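Local atomic coordinates of putative glucoamylase (Bacteroides uniformis, PDB entry 4GL3), a protein that probably hydrolyses glycosidic bonds in carbohydrates as a glucoamylase-like hydrolase of the six-hairpin clan. Residues M100-M105 against G110-F115; D95-M100 against W176-N181; S38-E43 against E50-G55. All blocks are in the same frame, centred on the assembly; numbering follows the deposited sequence.

Interaction 1. Residues M100-M105 against G110-F115; sequences MWAHWM and GKTIPF
The beta hairpin of strands 104-106 and 112-113 carries this contact, and His103, Trp104 and Phe115 form an aromatic cluster at the end of the hairpin away from its turn. His103 and Phe115 form an offset stack: the ring centroids are 4.1 Å apart and the planes lie at 20°. The CG of His103 stands anti to the backbone N (chi1 -176°), which brings ND1 over the centre of the Phe115 ring. Phe115 serves Trp104 differently, turning an edge to the indole face with the two planes at 81°; its CE1 comes 3.6 Å from Trp104 CZ2. One phenyl ring therefore offers a face to the imidazole and an edge to the indole.

Between the strands, Ile113 N donates to Trp104 O over 3.0 Å, nearly straight at nitrogen but from above the carbonyl plane. Two waters supplement this single direct bond: one accepts from Trp104 N and donates to Ile113 O, while the other joins Ala102 N to Thr112 OG1, a hydroxyl that also pairs with Tyr97 OH. Beyond the cluster, Ile113 CD1 rests 3.6 Å from the carbonyl carbon C of Met105. Ala102 CB and Thr112 CG2, 3.4 Å apart, are closer than usual van der Waals contact.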
HETATM    1  N   MSE A 100      -2.243  -6.031  17.392  1.00 20.67           N
HETATM    2  CA  MSE A 100      -1.596  -5.967  16.093  1.00 19.77           C
HETATM    3  C   MSE A 100      -1.284  -7.376  15.642  1.00 21.61           C
HETATM    4  O   MSE A 100      -1.133  -8.296  16.475  1.00 24.64           O
HETATM    5  CB  MSE A 100      -0.325  -5.153  16.145  1.00 17.94           C
HETATM    6  CG  MSE A 100      -0.447  -3.769  16.784  1.00 19.91           C
HETATM    7 SE   MSE A 100      -1.607  -2.631  15.676  0.75 18.75          SE
HETATM    8  CE  MSE A 100      -1.497  -1.062  16.780  1.00 22.82           C
ATOM      9  N   TRP A 101      -1.138  -7.547  14.331  1.00 18.62           N
ATOM     10  CA  TRP A 101      -0.650  -8.807  13.761  1.00 19.68           C
ATOM     11  C   TRP A 101       0.810  -8.708  13.347  1.00 17.28           C
ATOM     12  O   TRP A 101       1.361  -7.597  13.201  1.00 19.33           O
ATOM     13  CB  TRP A 101      -1.531  -9.208  12.547  1.00 19.77           C
ATOM     14  CG  TRP A 101      -3.011  -9.229  12.865  1.00 18.63           C
ATOM     15  CD1 TRP A 101      -3.695 -10.223  13.464  1.00 22.79           C
ATOM     16  CD2 TRP A 101      -3.974  -8.177  12.607  1.00 20.32           C
ATOM     17  NE1 TRP A 101      -5.052  -9.893  13.556  1.00 21.32           N
ATOM     18  CE2 TRP A 101      -5.223  -8.630  13.052  1.00 22.09           C
ATOM     19  CE3 TRP A 101      -3.895  -6.919  12.029  1.00 21.23           C
ATOM     20  CZ2 TRP A 101      -6.348  -7.858  12.965  1.00 21.17           C
ATOM     21  CZ3 TRP A 101      -5.024  -6.135  11.948  1.00 23.52           C
ATOM     22  CH2 TRP A 101      -6.242  -6.621  12.380  1.00 19.18           C
ATOM     23  N   ALA A 102       1.404  -9.886  13.147  1.00 20.03           N
ATOM     24  CA  ALA A 102       2.692 -10.066  12.498  1.00 18.04           C
ATOM     25  C   ALA A 102       2.658  -9.685  10.989  1.00 25.05           C
ATOM     26  O   ALA A 102       1.581  -9.497  10.399  1.00 23.07           O
ATOM     27  CB  ALA A 102       3.233 -11.491  12.722  1.00 16.17           C
ATOM     28  N   HIS A 103       3.843  -9.469  10.408  1.00 21.60           N
ATOM     29  CA  HIS A 103       3.996  -9.212   8.972  1.00 20.12           C
ATOM     30  C   HIS A 103       3.448 -10.441   8.213  1.00 22.19           C
ATOM     31  O   HIS A 103       2.638 -10.301   7.306  1.00 22.66           O
ATOM     32  CB  HIS A 103       5.458  -8.915   8.703  1.00 21.21           C
ATOM     33  CG  HIS A 103       5.803  -8.533   7.289  1.00 23.55           C
ATOM     34  ND1 HIS A 103       7.010  -7.917   6.978  1.00 24.34           N
ATOM     35  CD2 HIS A 103       5.154  -8.713   6.111  1.00 27.21           C
ATOM     36  CE1 HIS A 103       7.063  -7.715   5.664  1.00 27.95           C
ATOM     37  NE2 HIS A 103       5.955  -8.196   5.115  1.00 22.29           N
ATOM     38  N   TRP A 104       3.922 -11.627   8.578  1.00 19.30           N
ATOM     39  CA  TRP A 104       3.498 -12.879   7.949  1.00 20.22           C
ATOM     40  C   TRP A 104       2.799 -13.784   8.961  1.00 24.31           C
ATOM     41  O   TRP A 104       3.206 -13.846  10.111  1.00 20.91           O
ATOM     42  CB  TRP A 104       4.709 -13.635   7.415  1.00 23.15           C
ATOM     43  CG  TRP A 104       5.317 -13.088   6.153  1.00 23.55           C
ATOM     44  CD1 TRP A 104       4.827 -12.125   5.364  1.00 25.07           C
ATOM     45  CD2 TRP A 104       6.526 -13.535   5.544  1.00 24.49           C
ATOM     46  NE1 TRP A 104       5.650 -11.926   4.281  1.00 25.69           N
ATOM     47  CE2 TRP A 104       6.706 -12.780   4.373  1.00 28.07           C
ATOM     48  CE3 TRP A 104       7.476 -14.506   5.881  1.00 27.60           C
ATOM     49  CZ2 TRP A 104       7.798 -12.951   3.515  1.00 30.90           C
ATOM     50  CZ3 TRP A 104       8.564 -14.702   5.014  1.00 32.43           C
ATOM     51  CH2 TRP A 104       8.713 -13.915   3.849  1.00 33.08           C
HETATM   52  N   MSE A 105       1.760 -14.473   8.511  1.00 24.86           N
HETATM   53  CA  MSE A 105       1.132 -15.564   9.252  1.00 22.15           C
HETATM   54  C   MSE A 105       0.744 -16.706   8.328  1.00 24.18           C
HETATM   55  O   MSE A 105       0.681 -16.554   7.072  1.00 25.04           O
HETATM   56  CB  MSE A 105      -0.138 -15.093  10.011  1.00 24.08           C
HETATM   57  CG  MSE A 105      -1.216 -14.543   9.169  1.00 25.14           C
HETATM   58 SE   MSE A 105      -2.910 -14.243  10.122  0.75 20.46          SE
HETATM   59  CE  MSE A 105      -2.245 -13.050  11.477  1.00 20.41           C
ATOM     60  N   GLY A 110      -3.376 -19.343  11.052  1.00 25.77           N
ATOM     61  CA  GLY A 110      -3.301 -18.050  11.718  1.00 23.64           C
ATOM     62  C   GLY A 110      -2.114 -17.869  12.669  1.00 24.93           C
ATOM     63  O   GLY A 110      -2.074 -16.880  13.387  1.00 23.16           O
ATOM     64  N   LYS A 111      -1.158 -18.797  12.678  1.00 20.78           N
ATOM     65  CA  LYS A 111       0.013 -18.677  13.522  1.00 21.78           C
ATOM     66  C   LYS A 111       1.079 -17.778  12.866  1.00 23.23           C
ATOM     67  O   LYS A 111       1.325 -17.831  11.656  1.00 25.42           O
ATOM     68  CB  LYS A 111       0.561 -20.084  13.869  1.00 22.67           C
ATOM     69  CG  LYS A 111      -0.467 -21.015  14.525  1.00 32.10           C
ATOM     70  CD  LYS A 111      -1.154 -20.393  15.782  1.00 30.65           C
ATOM     71  CE  LYS A 111      -2.210 -21.327  16.419  1.00 36.45           C
ATOM     72  NZ  LYS A 111      -2.974 -20.645  17.538  1.00 34.10           N
ATOM     73  N   THR A 112       1.709 -16.925  13.657  1.00 21.69           N
ATOM     74  CA  THR A 112       2.752 -16.062  13.155  1.00 20.39           C
ATOM     75  C   THR A 112       3.850 -16.851  12.474  1.00 21.63           C
ATOM     76  O   THR A 112       4.236 -17.896  12.957  1.00 21.79           O
ATOM     77  CB  THR A 112       3.348 -15.233  14.303  1.00 22.27           C
ATOM     78  OG1 THR A 112       2.319 -14.344  14.770  1.00 19.97           O
ATOM     79  CG2 THR A 112       4.618 -14.439  13.838  1.00 19.85           C
ATOM     80  N   ILE A 113       4.356 -16.312  11.361  1.00 21.71           N
ATOM     81  CA  ILE A 113       5.616 -16.778  10.692  1.00 23.43           C
ATOM     82  C   ILE A 113       6.599 -15.642  10.813  1.00 21.68           C
ATOM     83  O   ILE A 113       6.336 -14.557  10.331  1.00 22.97           O
ATOM     84  CB  ILE A 113       5.422 -17.092   9.193  1.00 22.19           C
ATOM     85  CG1 ILE A 113       4.411 -18.238   9.070  1.00 27.10           C
ATOM     86  CG2 ILE A 113       6.763 -17.517   8.517  1.00 22.44           C
ATOM     87  CD1 ILE A 113       3.844 -18.453   7.659  1.00 25.47           C
ATOM     88  N   PRO A 114       7.693 -15.846  11.533  1.00 23.58           N
ATOM     89  CA  PRO A 114       8.668 -14.755  11.646  1.00 23.05           C
ATOM     90  C   PRO A 114       9.181 -14.274  10.322  1.00 23.35           C
ATOM     91  O   PRO A 114       9.400 -15.082   9.405  1.00 24.08           O
ATOM     92  CB  PRO A 114       9.818 -15.387  12.439  1.00 26.01           C
ATOM     93  CG  PRO A 114       9.222 -16.554  13.158  1.00 29.59           C
ATOM     94  CD  PRO A 114       8.115 -17.057  12.257  1.00 27.58           C
ATOM     95  N   PHE A 115       9.332 -12.953  10.212  1.00 23.60           N
ATOM     96  CA  PHE A 115       9.890 -12.336   9.029  1.00 23.09           C
ATOM     97  C   PHE A 115      11.442 -12.365   9.090  1.00 23.55           C
ATOM     98  O   PHE A 115      12.085 -12.479   8.065  1.00 26.27           O
ATOM     99  CB  PHE A 115       9.356 -10.923   8.864  1.00 23.62           C
ATOM    100  CG  PHE A 115       9.695 -10.304   7.535  1.00 27.09           C
ATOM    101  CD1 PHE A 115       9.062 -10.738   6.368  1.00 27.86           C
ATOM    102  CD2 PHE A 115      10.658  -9.310   7.437  1.00 28.84           C
ATOM    103  CE1 PHE A 115       9.371 -10.183   5.126  1.00 31.00           C
ATOM    104  CE2 PHE A 115      10.948  -8.740   6.192  1.00 32.93           C
ATOM    105  CZ  PHE A 115      10.319  -9.193   5.041  1.00 28.50           C
TER
HETATM  106  O   HOH W   1       0.336 -12.563  13.765  1.00 20.40           O
HETATM  107  O   HOH W   2       6.156 -11.843  10.444  1.00 21.48           O

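Interaction 2. Residues D95-M100 against W176-N181; sequences DSYHGM and WHWSPN
His98 and Trp178 meet edge to face, their planes almost perpendicular at 89° and the centroids of the imidazole and the six-membered indole ring 5.2 Å apart. The imidazole supplies the edge: its CD2 lies over the rim of the indole face, 3.9 Å from Trp178 CZ3. Trp178 holds its CG anti to the backbone N (chi1 179°), and the extended side chain carries the benzene half of the indole across to the turn. On the opposite face of that indole lies the backbone N of Pro180.

Tyr97 reaches the same tryptophan through its CB. This atom sits at the indole edge, close to the ring plane and 4.0 Å from Trp178 CZ3, so Tyr97 and His98 approach that ring corner from two directions. Farther out, the Tyr97 and Pro180 side chains cross at about a right angle, with Tyr97 CE2 3.8 Å from Pro180 CG. No hydrogen bond joins the two segments; the contact is wholly aromatic and apolar.

Both side chains come from a type I' beta turn from Tyr97 to Met100, closed by Met100 N to Tyr97 O at 2.9 Å and by Tyr97 N to Met100 O at 2.7 Å. Across from it, Ser179 OG accepts from Asn181 N in an ST turn.

The polar end of His98 is engaged elsewhere, ND1 with Glu163, while Phe166 stacks on His98 and meets Trp178 edge to face. This surface contact thus ties the loop between helix 75-90 and strand 104-106 to strand 177-178, whose antiparallel partner is strand 122-123, leading into helix 124-140.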
ATOM      1  N   ASP A  95      -2.778 -15.477  15.842  1.00 25.30           N
ATOM      2  CA  ASP A  95      -1.848 -14.711  16.663  1.00 21.24           C
ATOM      3  C   ASP A  95      -1.973 -13.210  16.488  1.00 21.40           C
ATOM      4  O   ASP A  95      -2.029 -12.677  15.341  1.00 20.89           O
ATOM      5  CB  ASP A  95      -0.411 -15.129  16.376  1.00 24.60           C
ATOM      6  CG  ASP A  95      -0.076 -16.512  16.911  1.00 28.43           C
ATOM      7  OD1 ASP A  95      -0.707 -16.966  17.884  1.00 29.37           O
ATOM      8  OD2 ASP A  95       0.820 -17.161  16.343  1.00 25.46           O
ATOM      9  N   SER A  96      -1.973 -12.532  17.633  1.00 19.55           N
ATOM     10  CA  SER A  96      -1.931 -11.087  17.704  1.00 20.83           C
ATOM     11  C   SER A  96      -1.227 -10.634  18.988  1.00 20.30           C
ATOM     12  O   SER A  96      -1.141 -11.388  19.963  1.00 19.57           O
ATOM     13  CB  SER A  96      -3.344 -10.463  17.634  1.00 20.35           C
ATOM     14  OG  SER A  96      -4.210 -10.833  18.701  1.00 22.37           O
ATOM     15  N   TYR A  97      -0.743  -9.399  18.963  1.00 19.44           N
ATOM     16  CA  TYR A  97       0.090  -8.832  20.013  1.00 20.08           C
ATOM     17  C   TYR A  97      -0.339  -7.385  20.202  1.00 19.92           C
ATOM     18  O   TYR A  97      -0.129  -6.585  19.349  1.00 20.79           O
ATOM     19  CB  TYR A  97       1.597  -8.954  19.701  1.00 19.45           C
ATOM     20  CG  TYR A  97       1.953 -10.308  19.107  1.00 20.20           C
ATOM     21  CD1 TYR A  97       1.829 -10.528  17.724  1.00 24.38           C
ATOM     22  CD2 TYR A  97       2.405 -11.355  19.913  1.00 20.31           C
ATOM     23  CE1 TYR A  97       2.134 -11.774  17.178  1.00 22.53           C
ATOM     24  CE2 TYR A  97       2.707 -12.620  19.383  1.00 20.28           C
ATOM     25  CZ  TYR A  97       2.584 -12.811  18.002  1.00 20.72           C
ATOM     26  OH  TYR A  97       2.801 -14.042  17.451  1.00 21.12           O
ATOM     27  N   HIS A  98      -0.967  -7.095  21.340  1.00 19.48           N
ATOM     28  CA  HIS A  98      -1.446  -5.747  21.657  1.00 19.21           C
ATOM     29  C   HIS A  98      -2.363  -5.207  20.540  1.00 25.06           C
ATOM     30  O   HIS A  98      -2.307  -4.042  20.184  1.00 22.49           O
ATOM     31  CB  HIS A  98      -0.292  -4.816  21.985  1.00 20.81           C
ATOM     32  CG  HIS A  98       0.366  -5.112  23.317  1.00 19.41           C
ATOM     33  ND1 HIS A  98      -0.063  -4.545  24.494  1.00 22.06           N
ATOM     34  CD2 HIS A  98       1.455  -5.867  23.634  1.00 18.28           C
ATOM     35  CE1 HIS A  98       0.695  -4.989  25.495  1.00 21.97           C
ATOM     36  NE2 HIS A  98       1.617  -5.796  24.996  1.00 21.60           N
ATOM     37  N   GLY A  99      -3.189  -6.098  20.010  1.00 22.77           N
ATOM     38  CA  GLY A  99      -4.126  -5.823  18.934  1.00 19.61           C
ATOM     39  C   GLY A  99      -3.556  -5.840  17.524  1.00 22.88           C
ATOM     40  O   GLY A  99      -4.309  -5.650  16.555  1.00 25.55           O
HETATM   41  N   MSE A 100      -2.243  -6.031  17.392  1.00 20.67           N
HETATM   42  CA  MSE A 100      -1.596  -5.967  16.093  1.00 19.77           C
HETATM   43  C   MSE A 100      -1.284  -7.376  15.642  1.00 21.61           C
HETATM   44  O   MSE A 100      -1.133  -8.296  16.475  1.00 24.64           O
HETATM   45  CB  MSE A 100      -0.325  -5.153  16.145  1.00 17.94           C
HETATM   46  CG  MSE A 100      -0.447  -3.769  16.784  1.00 19.91           C
HETATM   47 SE   MSE A 100      -1.607  -2.631  15.676  0.75 18.75          SE
HETATM   48  CE  MSE A 100      -1.497  -1.062  16.780  1.00 22.82           C
ATOM     49  N   TRP A 176       8.259   0.334  15.044  1.00 19.75           N
ATOM     50  CA  TRP A 176       7.747  -0.519  13.969  1.00 20.15           C
ATOM     51  C   TRP A 176       7.284  -1.901  14.506  1.00 23.24           C
ATOM     52  O   TRP A 176       6.274  -2.398  14.045  1.00 20.30           O
ATOM     53  CB  TRP A 176       8.812  -0.677  12.876  1.00 21.68           C
ATOM     54  CG  TRP A 176       8.392  -1.211  11.526  1.00 21.85           C
ATOM     55  CD1 TRP A 176       7.716  -2.392  11.236  1.00 25.04           C
ATOM     56  CD2 TRP A 176       8.666  -0.604  10.274  1.00 21.48           C
ATOM     57  NE1 TRP A 176       7.558  -2.525   9.891  1.00 23.63           N
ATOM     58  CE2 TRP A 176       8.118  -1.441   9.270  1.00 24.53           C
ATOM     59  CE3 TRP A 176       9.329   0.550   9.904  1.00 23.49           C
ATOM     60  CZ2 TRP A 176       8.176  -1.123   7.908  1.00 24.21           C
ATOM     61  CZ3 TRP A 176       9.416   0.869   8.530  1.00 23.75           C
ATOM     62  CH2 TRP A 176       8.838   0.030   7.559  1.00 24.48           C
ATOM     63  N   HIS A 177       8.010  -2.470  15.473  1.00 21.54           N
ATOM     64  CA  HIS A 177       7.833  -3.839  15.904  1.00 19.44           C
ATOM     65  C   HIS A 177       7.755  -3.924  17.441  1.00 19.14           C
ATOM     66  O   HIS A 177       8.211  -3.026  18.192  1.00 18.24           O
ATOM     67  CB  HIS A 177       8.991  -4.739  15.485  1.00 22.01           C
ATOM     68  CG  HIS A 177       9.508  -4.513  14.098  1.00 24.05           C
ATOM     69  ND1 HIS A 177      10.478  -3.570  13.815  1.00 22.11           N
ATOM     70  CD2 HIS A 177       9.274  -5.190  12.937  1.00 22.76           C
ATOM     71  CE1 HIS A 177      10.785  -3.657  12.526  1.00 27.75           C
ATOM     72  NE2 HIS A 177      10.057  -4.622  11.969  1.00 20.77           N
ATOM     73  N   TRP A 178       7.167  -5.031  17.885  1.00 20.61           N
ATOM     74  CA  TRP A 178       7.303  -5.527  19.267  1.00 20.78           C
ATOM     75  C   TRP A 178       7.123  -7.033  19.277  1.00 21.82           C
ATOM     76  O   TRP A 178       6.298  -7.587  18.521  1.00 19.22           O
ATOM     77  CB  TRP A 178       6.284  -4.910  20.226  1.00 20.67           C
ATOM     78  CG  TRP A 178       6.429  -5.438  21.598  1.00 19.28           C
ATOM     79  CD1 TRP A 178       7.297  -4.977  22.552  1.00 20.96           C
ATOM     80  CD2 TRP A 178       5.722  -6.549  22.205  1.00 18.95           C
ATOM     81  NE1 TRP A 178       7.182  -5.720  23.679  1.00 18.22           N
ATOM     82  CE2 TRP A 178       6.209  -6.675  23.511  1.00 19.85           C
ATOM     83  CE3 TRP A 178       4.732  -7.415  21.771  1.00 19.57           C
ATOM     84  CZ2 TRP A 178       5.747  -7.689  24.417  1.00 17.60           C
ATOM     85  CZ3 TRP A 178       4.262  -8.430  22.657  1.00 19.04           C
ATOM     86  CH2 TRP A 178       4.810  -8.554  23.967  1.00 18.67           C
ATOM     87  N   SER A 179       7.911  -7.691  20.127  1.00 18.89           N
ATOM     88  CA  SER A 179       7.939  -9.139  20.207  1.00 21.69           C
ATOM     89  C   SER A 179       7.848  -9.668  21.635  1.00 19.42           C
ATOM     90  O   SER A 179       8.459  -9.120  22.535  1.00 19.99           O
ATOM     91  CB  SER A 179       9.247  -9.659  19.594  1.00 21.18           C
ATOM     92  OG  SER A 179       9.418 -11.039  19.895  1.00 23.89           O
ATOM     93  N   PRO A 180       7.069 -10.736  21.849  1.00 20.82           N
ATOM     94  CA  PRO A 180       7.040 -11.364  23.150  1.00 20.78           C
ATOM     95  C   PRO A 180       8.363 -12.006  23.518  1.00 21.21           C
ATOM     96  O   PRO A 180       8.634 -12.185  24.709  1.00 25.96           O
ATOM     97  CB  PRO A 180       5.944 -12.429  23.013  1.00 23.38           C
ATOM     98  CG  PRO A 180       5.846 -12.711  21.546  1.00 27.45           C
ATOM     99  CD  PRO A 180       6.185 -11.406  20.884  1.00 20.18           C
ATOM    100  N   ASN A 181       9.175 -12.334  22.512  1.00 19.17           N
ATOM    101  CA  ASN A 181      10.443 -13.049  22.730  1.00 20.68           C
ATOM    102  C   ASN A 181      11.667 -12.119  22.716  1.00 21.82           C
ATOM    103  O   ASN A 181      12.676 -12.419  23.308  1.00 18.99           O
ATOM    104  CB  ASN A 181      10.649 -14.155  21.666  1.00 20.95           C
ATOM    105  CG  ASN A 181       9.528 -15.177  21.671  1.00 26.51           C
ATOM    106  OD1 ASN A 181       8.941 -15.469  20.630  1.00 28.85           O
ATOM    107  ND2 ASN A 181       9.206 -15.661  22.816  1.00 16.63           N
TER

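Interaction 3. Residues S38-E43 against E50-G55; sequences SGLAHE and ETATIG
Beside strand 51-53, an edge strand of a three-stranded antiparallel sheet, the loop residue Glu43 folds back over Thr53, the residue at the N-cap position of helix 54-69. Glu43 CB lies 4.1 Å from Thr53 CB, with the threonine methyl almost as near. From there CG runs anti to the backbone N (chi1 161°), and a bend at chi2 of 78° turns the carboxylate back toward the threonine. At the tip, OE1 is 3.3 Å from Thr53 OG1, a weak hydrogen bond whose proton is not settled; the same oxygen accepts from Trp104 NE1 in the neighbouring strand. The Thr53 methyl CG2 in turn packs against the glutamate backbone, 3.6 Å from Glu43 CA.

The firmer link is backbone to backbone. Thr53 N donates to Ala41 O at 3.0 Å, with the donor nearly in line with the C=O bond. Ala52 CA sends a CA-H...O contact to that same oxygen, and His42 CA makes another to Thr51 O at 3.4 Å. The His42 ring passes CD2 3.6 Å from Thr51 O, while its ND1 bonds to Phe33 O and the ring stacks on His35. Leu40, which also touches Phe88 of helix 75-90, brings CB to 3.8 Å from Ala52 CB.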
ATOM      1  N   SER A  38      -8.892 -18.610   4.836  1.00 28.63           N
ATOM      2  CA  SER A  38      -8.903 -17.304   5.476  1.00 27.76           C
ATOM      3  C   SER A  38      -9.304 -16.135   4.593  1.00 28.60           C
ATOM      4  O   SER A  38      -9.696 -15.107   5.132  1.00 28.90           O
ATOM      5  CB  SER A  38      -7.512 -17.004   6.037  1.00 29.38           C
ATOM      6  OG  SER A  38      -6.504 -17.009   5.020  1.00 26.36           O
ATOM      7  N   GLY A  39      -9.134 -16.262   3.263  1.00 26.06           N
ATOM      8  CA  GLY A  39      -9.269 -15.134   2.325  1.00 29.66           C
ATOM      9  C   GLY A  39      -8.066 -14.206   2.239  1.00 29.27           C
ATOM     10  O   GLY A  39      -8.062 -13.225   1.469  1.00 27.46           O
ATOM     11  N   LEU A  40      -7.034 -14.495   3.013  1.00 25.10           N
ATOM     12  CA  LEU A  40      -5.839 -13.670   3.016  1.00 23.88           C
ATOM     13  C   LEU A  40      -4.982 -13.913   1.767  1.00 24.93           C
ATOM     14  O   LEU A  40      -5.073 -14.964   1.097  1.00 22.70           O
ATOM     15  CB  LEU A  40      -5.001 -13.895   4.299  1.00 24.19           C
ATOM     16  CG  LEU A  40      -5.629 -13.592   5.662  1.00 26.12           C
ATOM     17  CD1 LEU A  40      -4.693 -13.987   6.826  1.00 26.14           C
ATOM     18  CD2 LEU A  40      -6.049 -12.107   5.729  1.00 24.28           C
ATOM     19  N   ALA A  41      -4.183 -12.899   1.449  1.00 24.08           N
ATOM     20  CA  ALA A  41      -3.333 -12.889   0.266  1.00 25.13           C
ATOM     21  C   ALA A  41      -1.991 -13.538   0.546  1.00 25.07           C
ATOM     22  O   ALA A  41      -1.394 -13.361   1.627  1.00 25.55           O
ATOM     23  CB  ALA A  41      -3.128 -11.440  -0.206  1.00 22.47           C
ATOM     24  N   HIS A  42      -1.526 -14.337  -0.399  1.00 24.57           N
ATOM     25  CA  HIS A  42      -0.151 -14.810  -0.403  1.00 24.32           C
ATOM     26  C   HIS A  42       0.812 -13.621  -0.576  1.00 27.82           C
ATOM     27  O   HIS A  42       0.515 -12.645  -1.287  1.00 24.55           O
ATOM     28  CB  HIS A  42       0.112 -15.772  -1.562  1.00 27.80           C
ATOM     29  CG  HIS A  42      -0.413 -17.145  -1.364  1.00 31.59           C
ATOM     30  ND1 HIS A  42      -1.686 -17.523  -1.740  1.00 40.97           N
ATOM     31  CD2 HIS A  42       0.184 -18.254  -0.884  1.00 28.34           C
ATOM     32  CE1 HIS A  42      -1.857 -18.799  -1.456  1.00 33.27           C
ATOM     33  NE2 HIS A  42      -0.737 -19.265  -0.935  1.00 36.57           N
ATOM     34  N   GLU A  43       1.992 -13.721   0.032  1.00 25.90           N
ATOM     35  CA  GLU A  43       3.011 -12.708  -0.147  1.00 26.14           C
ATOM     36  C   GLU A  43       3.448 -12.664  -1.606  1.00 25.06           C
ATOM     37  O   GLU A  43       3.737 -11.588  -2.141  1.00 27.59           O
ATOM     38  CB  GLU A  43       4.230 -12.980   0.779  1.00 31.93           C
ATOM     39  CG  GLU A  43       5.561 -12.281   0.406  1.00 42.24           C
ATOM     40  CD  GLU A  43       5.744 -10.754   0.749  1.00 55.98           C
ATOM     41  OE1 GLU A  43       5.071 -10.112   1.673  1.00 42.59           O
ATOM     42  OE2 GLU A  43       6.655 -10.180   0.040  1.00 44.50           O
ATOM     43  N   GLU A  50       2.045 -21.682   2.361  1.00 31.11           N
ATOM     44  CA  GLU A  50       1.446 -21.392   3.670  1.00 34.86           C
ATOM     45  C   GLU A  50       1.399 -19.921   4.076  1.00 28.62           C
ATOM     46  O   GLU A  50       0.700 -19.587   5.039  1.00 28.31           O
ATOM     47  CB  GLU A  50       2.256 -22.117   4.759  1.00 44.61           C
ATOM     48  CG  GLU A  50       2.501 -23.605   4.503  1.00 62.61           C
ATOM     49  CD  GLU A  50       1.237 -24.422   4.726  1.00 78.31           C
ATOM     50  OE1 GLU A  50       0.749 -24.485   5.876  1.00 82.46           O
ATOM     51  OE2 GLU A  50       0.716 -25.007   3.758  1.00 77.77           O
ATOM     52  N   THR A  51       2.187 -19.073   3.419  1.00 25.78           N
ATOM     53  CA  THR A  51       2.415 -17.691   3.861  1.00 26.55           C
ATOM     54  C   THR A  51       1.363 -16.702   3.411  1.00 26.39           C
ATOM     55  O   THR A  51       1.053 -16.627   2.228  1.00 30.10           O
ATOM     56  CB  THR A  51       3.753 -17.189   3.323  1.00 30.33           C
ATOM     57  OG1 THR A  51       4.706 -18.155   3.679  1.00 28.79           O
ATOM     58  CG2 THR A  51       4.156 -15.777   3.915  1.00 22.14           C
ATOM     59  N   ALA A  52       0.786 -15.990   4.366  1.00 24.69           N
ATOM     60  CA  ALA A  52      -0.135 -14.866   4.105  1.00 22.98           C
ATOM     61  C   ALA A  52       0.566 -13.611   4.582  1.00 24.40           C
ATOM     62  O   ALA A  52       1.289 -13.620   5.593  1.00 22.76           O
ATOM     63  CB  ALA A  52      -1.434 -15.055   4.853  1.00 19.57           C
ATOM     64  N   THR A  53       0.388 -12.517   3.862  1.00 21.85           N
ATOM     65  CA  THR A  53       0.963 -11.253   4.283  1.00 20.67           C
ATOM     66  C   THR A  53      -0.107 -10.281   4.733  1.00 22.97           C
ATOM     67  O   THR A  53      -1.122 -10.085   4.063  1.00 22.26           O
ATOM     68  CB  THR A  53       1.911 -10.710   3.211  1.00 22.91           C
ATOM     69  OG1 THR A  53       2.608  -9.580   3.740  1.00 30.11           O
ATOM     70  CG2 THR A  53       1.151 -10.395   1.884  1.00 21.32           C
ATOM     71  N   ILE A  54       0.094  -9.669   5.894  1.00 24.09           N
ATOM     72  CA  ILE A  54      -0.969  -8.826   6.479  1.00 20.41           C
ATOM     73  C   ILE A  54      -1.198  -7.511   5.762  1.00 23.54           C
ATOM     74  O   ILE A  54      -2.374  -7.145   5.567  1.00 20.10           O
ATOM     75  CB  ILE A  54      -0.778  -8.642   8.011  1.00 20.94           C
ATOM     76  CG1 ILE A  54      -1.163  -9.974   8.731  1.00 21.88           C
ATOM     77  CG2 ILE A  54      -1.535  -7.439   8.585  1.00 18.71           C
ATOM     78  CD1 ILE A  54      -2.663 -10.334   8.856  1.00 20.66           C
ATOM     79  N   GLY A  55      -0.142  -6.763   5.446  1.00 18.62           N
ATOM     80  CA  GLY A  55      -0.266  -5.498   4.708  1.00 23.30           C
ATOM     81  C   GLY A  55      -0.865  -5.692   3.314  1.00 25.48           C
ATOM     82  O   GLY A  55      -1.812  -4.996   2.905  1.00 24.64           O
TER

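In the fold
Interactions 1 and 3 share one antiparallel sheet, strand 104-106 lying between 51-53 and 112-113. Met105 O and Ala52 N are 2.8 Å apart, and His103 O and Ile54 N 3.0 Å, both probable hydrogen bonds, with the centres of the contacts about 10 Å apart. Interaction 2 joins interaction 1 through Met100, common to both, and through Thr112, whose N approaches Asp95 OD2 to 2.8 Å. Interactions 2 and 3 do not touch; their centres are about 17 Å apart. The side chains of His103 and Glu43 come within about 4 Å and about 5 Å (nearest atoms) of bound Tris, probably from the crystallisation liquor; such molecules often mark pockets.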